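Local coordinates for protein aprataxin and PNK-like factor (Homo sapiens, PDB 5W7W) that acts as a histone chaperone and scaffold in DNA single- and double-strand break repair, binding XRCC1 and XRCC4 through its FHA domain, at residues Leu55-Ile60 / Cys84-Gly89. Sequence-based numbering, arbitrary orientation.
Sequences LRIKPI and CYLNPG
Leu86 sets its isobutyl group into the hollow between Leu55 and Ile57, on the face of the sheet that looks into the FHA β-sandwich. Leu86 CD1 lies 4.0 Å from Leu55 CD2 and 3.9 Å from Ile57 CG2, so that one methyl group bridges two side chains of the neighbouring strand. Ile57 CG2 also packs against Cys84 CB, 4.1 Å away. Phe92 and Ile103 of the opposing sheet close over this apolar patch.

Arg56 and Tyr85 face each other as an antiparallel non-hydrogen-bonded pair on the outer face and rise side by side. With Arg56 CG between the backbone N and the carbonyl carbon (chi1 49°) and the chain extended from there to NE, its methylenes run along one side of the phenol: Arg56 CB is 3.7 Å from Tyr85 CD1, and Arg56 CD 3.8 Å from Tyr85 OH. Guanidinium and ring planes are only 13° apart, but the charge is engaged elsewhere, in a salt bridge from NE to Glu49 and a cation-pi contact with Trp83. Cut back to an alanine, this position is likely to leave Glu49 without its salt-bridge partner and to open a gap alongside the Tyr85 ring.

Backbone bonds hold the edge strand 84-85 in place. Ile57 and Cys84 exchange two N-H···O bonds, and Leu86 N reaches Leu55 O at 2.8 Å in an almost straight bond (176°). The edge of the Tyr85 ring, at CD1, also meets that carbonyl. Beyond it the chains diverge, and a water spans the opening, accepting from Leu55 N and donating to Leu86 O. Direct polar bonding across the contact is therefore a matter of main chain, whereas the side chains contribute apolar fit inside and an aliphatic-aromatic flank outside.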
ATOM      1  N   LEU A  55       3.664   8.310   5.073  1.00  8.25           N
ATOM      2  CA  LEU A  55       3.541   7.387   3.958  1.00  8.38           C
ATOM      3  C   LEU A  55       2.377   7.838   3.088  1.00  8.38           C
ATOM      4  O   LEU A  55       1.294   8.101   3.614  1.00  8.81           O
ATOM      5  CB  LEU A  55       3.260   5.983   4.508  1.00  8.47           C
ATOM      6  CG  LEU A  55       2.932   4.912   3.466  1.00  8.42           C
ATOM      7  CD1 LEU A  55       4.125   4.652   2.584  1.00 10.79           C
ATOM      8  CD2 LEU A  55       2.465   3.615   4.146  1.00  9.99           C
ATOM      9  N   ARG A  56       2.597   7.936   1.773  1.00  8.15           N
ATOM     10  CA  ARG A  56       1.511   8.232   0.839  1.00  8.26           C
ATOM     11  C   ARG A  56       1.561   7.261  -0.328  1.00  8.10           C
ATOM     12  O   ARG A  56       2.609   6.690  -0.645  1.00  9.12           O
ATOM     13  CB  ARG A  56       1.529   9.698   0.360  1.00  8.45           C
ATOM     14  CG  ARG A  56       2.877  10.192  -0.124  1.00  8.67           C
ATOM     15  CD  ARG A  56       2.819  11.597  -0.686  1.00  9.50           C
ATOM     16  NE  ARG A  56       4.130  12.024  -1.139  1.00 11.78           N
ATOM     17  CZ  ARG A  56       4.355  13.053  -1.951  1.00 11.19           C
ATOM     18  NH1 ARG A  56       3.371  13.802  -2.397  1.00 11.29           N
ATOM     19  NH2 ARG A  56       5.610  13.314  -2.304  1.00 15.65           N
ATOM     20  N   ILE A  57       0.399   7.065  -0.951  1.00  8.40           N
ATOM     21  CA  ILE A  57       0.232   6.166  -2.091  1.00  8.55           C
ATOM     22  C   ILE A  57      -0.309   6.957  -3.272  1.00  8.34           C
ATOM     23  O   ILE A  57      -1.196   7.800  -3.119  1.00  9.03           O
ATOM     24  CB  ILE A  57      -0.710   4.984  -1.750  1.00  9.25           C
ATOM     25  CG1 ILE A  57      -0.781   4.004  -2.922  1.00  9.00           C
ATOM     26  CG2 ILE A  57      -2.124   5.446  -1.376  1.00  9.75           C
ATOM     27  CD1 ILE A  57      -1.418   2.689  -2.578  1.00 10.94           C
ATOM     28  N   LYS A  58       0.229   6.667  -4.454  1.00  8.11           N
ATOM     29  CA  LYS A  58      -0.275   7.218  -5.714  1.00  8.55           C
ATOM     30  C   LYS A  58      -0.658   6.062  -6.625  1.00  9.48           C
ATOM     31  O   LYS A  58       0.231   5.299  -7.053  1.00  9.56           O
ATOM     32  CB  LYS A  58       0.780   8.090  -6.395  1.00  8.87           C
ATOM     33  CG  LYS A  58       0.283   8.739  -7.688  1.00  9.28           C
ATOM     34  CD  LYS A  58       1.245   9.782  -8.249  1.00 11.39           C
ATOM     35  CE  LYS A  58       2.596   9.208  -8.503  1.00 11.27           C
ATOM     36  NZ  LYS A  58       3.465  10.182  -9.262  1.00 14.90           N
ATOM     37  N   PRO A  59      -1.942   5.868  -6.927  1.00  8.69           N
ATOM     38  CA  PRO A  59      -2.333   4.829  -7.895  1.00  9.17           C
ATOM     39  C   PRO A  59      -1.895   5.235  -9.293  1.00  7.95           C
ATOM     40  O   PRO A  59      -2.188   6.349  -9.735  1.00  9.17           O
ATOM     41  CB  PRO A  59      -3.864   4.810  -7.779  1.00  9.68           C
ATOM     42  CG  PRO A  59      -4.171   5.522  -6.498  1.00 10.78           C
ATOM     43  CD  PRO A  59      -3.116   6.548  -6.377  1.00  9.07           C
ATOM     44  N   ILE A  60      -1.189   4.340  -9.997  1.00  8.91           N
ATOM     45  CA  ILE A  60      -0.614   4.688 -11.297  1.00  8.82           C
ATOM     46  C   ILE A  60      -1.033   3.743 -12.425  1.00 10.20           C
ATOM     47  O   ILE A  60      -0.445   3.780 -13.504  1.00 10.26           O
ATOM     48  CB  ILE A  60       0.919   4.843 -11.249  1.00 10.31           C
ATOM     49  CG1 ILE A  60       1.603   3.563 -10.759  1.00 10.29           C
ATOM     50  CG2 ILE A  60       1.293   6.056 -10.414  1.00 10.95           C
ATOM     51  CD1 ILE A  60       3.050   3.480 -11.160  1.00 12.24           C
ATOM     52  N   CYS A  84      -2.471  10.000  -1.801  1.00  8.64           N
ATOM     53  CA  CYS A  84      -3.291   9.899  -0.604  1.00  8.94           C
ATOM     54  C   CYS A  84      -2.402   9.475   0.557  1.00  8.09           C
ATOM     55  O   CYS A  84      -1.696   8.467   0.461  1.00  8.18           O
ATOM     56  CB  CYS A  84      -4.369   8.824  -0.806  1.00 10.00           C
ATOM     57  SG  CYS A  84      -5.502   8.576   0.578  1.00 12.94           S
ATOM     58  N   TYR A  85      -2.440  10.223   1.651  1.00  8.07           N
ATOM     59  CA  TYR A  85      -1.711   9.836   2.854  1.00  8.73           C
ATOM     60  C   TYR A  85      -2.353   8.634   3.531  1.00  9.47           C
ATOM     61  O   TYR A  85      -3.580   8.503   3.608  1.00  9.96           O
ATOM     62  CB  TYR A  85      -1.562  11.027   3.824  1.00  8.62           C
ATOM     63  CG  TYR A  85      -0.439  11.929   3.392  1.00  8.08           C
ATOM     64  CD1 TYR A  85       0.871  11.487   3.489  1.00  8.88           C
ATOM     65  CD2 TYR A  85      -0.661  13.182   2.839  1.00  9.04           C
ATOM     66  CE1 TYR A  85       1.932  12.251   3.053  1.00  9.13           C
ATOM     67  CE2 TYR A  85       0.397  13.963   2.404  1.00  9.47           C
ATOM     68  CZ  TYR A  85       1.693  13.486   2.503  1.00  8.86           C
ATOM     69  OH  TYR A  85       2.748  14.248   2.062  1.00 10.21           O
ATOM     70  N   LEU A  86      -1.496   7.750   4.026  1.00  9.59           N
ATOM     71  CA  LEU A  86      -1.899   6.545   4.743  1.00  9.92           C
ATOM     72  C   LEU A  86      -1.368   6.678   6.159  1.00  9.66           C
ATOM     73  O   LEU A  86      -0.160   6.518   6.393  1.00 10.21           O
ATOM     74  CB  LEU A  86      -1.298   5.319   4.075  1.00 10.27           C
ATOM     75  CG  LEU A  86      -1.655   5.108   2.606  1.00  9.80           C
ATOM     76  CD1 LEU A  86      -0.926   3.891   2.050  1.00 11.09           C
ATOM     77  CD2 LEU A  86      -3.160   4.966   2.426  1.00 11.56           C
ATOM     78  N   ASN A  87      -2.257   6.947   7.089  1.00 10.13           N
ATOM     79  CA  ASN A  87      -1.860   7.062   8.480  1.00 11.26           C
ATOM     80  C   ASN A  87      -1.739   5.671   9.097  1.00 10.47           C
ATOM     81  O   ASN A  87      -2.395   4.723   8.654  1.00 10.86           O
ATOM     82  CB  ASN A  87      -2.894   7.872   9.247  1.00 13.01           C
ATOM     83  CG  ASN A  87      -3.032   9.267   8.709  1.00 16.36           C
ATOM     84  OD1 ASN A  87      -2.048  10.004   8.628  1.00 18.95           O
ATOM     85  ND2 ASN A  87      -4.234   9.617   8.271  1.00 22.51           N
ATOM     86  N   PRO A  88      -0.923   5.526  10.134  1.00 12.15           N
ATOM     87  CA  PRO A  88      -0.862   4.239  10.821  1.00 11.20           C
ATOM     88  C   PRO A  88      -2.257   3.805  11.247  1.00 12.26           C
ATOM     89  O   PRO A  88      -3.050   4.601  11.765  1.00 11.83           O
ATOM     90  CB  PRO A  88       0.046   4.530  12.018  1.00 14.74           C
ATOM     91  CG  PRO A  88       0.935   5.652  11.539  1.00 15.19           C
ATOM     92  CD  PRO A  88      -0.003   6.511  10.733  1.00 14.06           C
ATOM     93  N   GLY A  89      -2.569   2.533  10.993  1.00  9.95           N
ATOM     94  CA  GLY A  89      -3.875   1.977  11.220  1.00 11.31           C
ATOM     95  C   GLY A  89      -4.795   1.973  10.015  1.00 10.78           C
ATOM     96  O   GLY A  89      -5.744   1.180   9.981  1.00 12.16           O
TER
HETATM   97  O   HOH W   1       1.596   8.517   7.103  1.00 10.91           O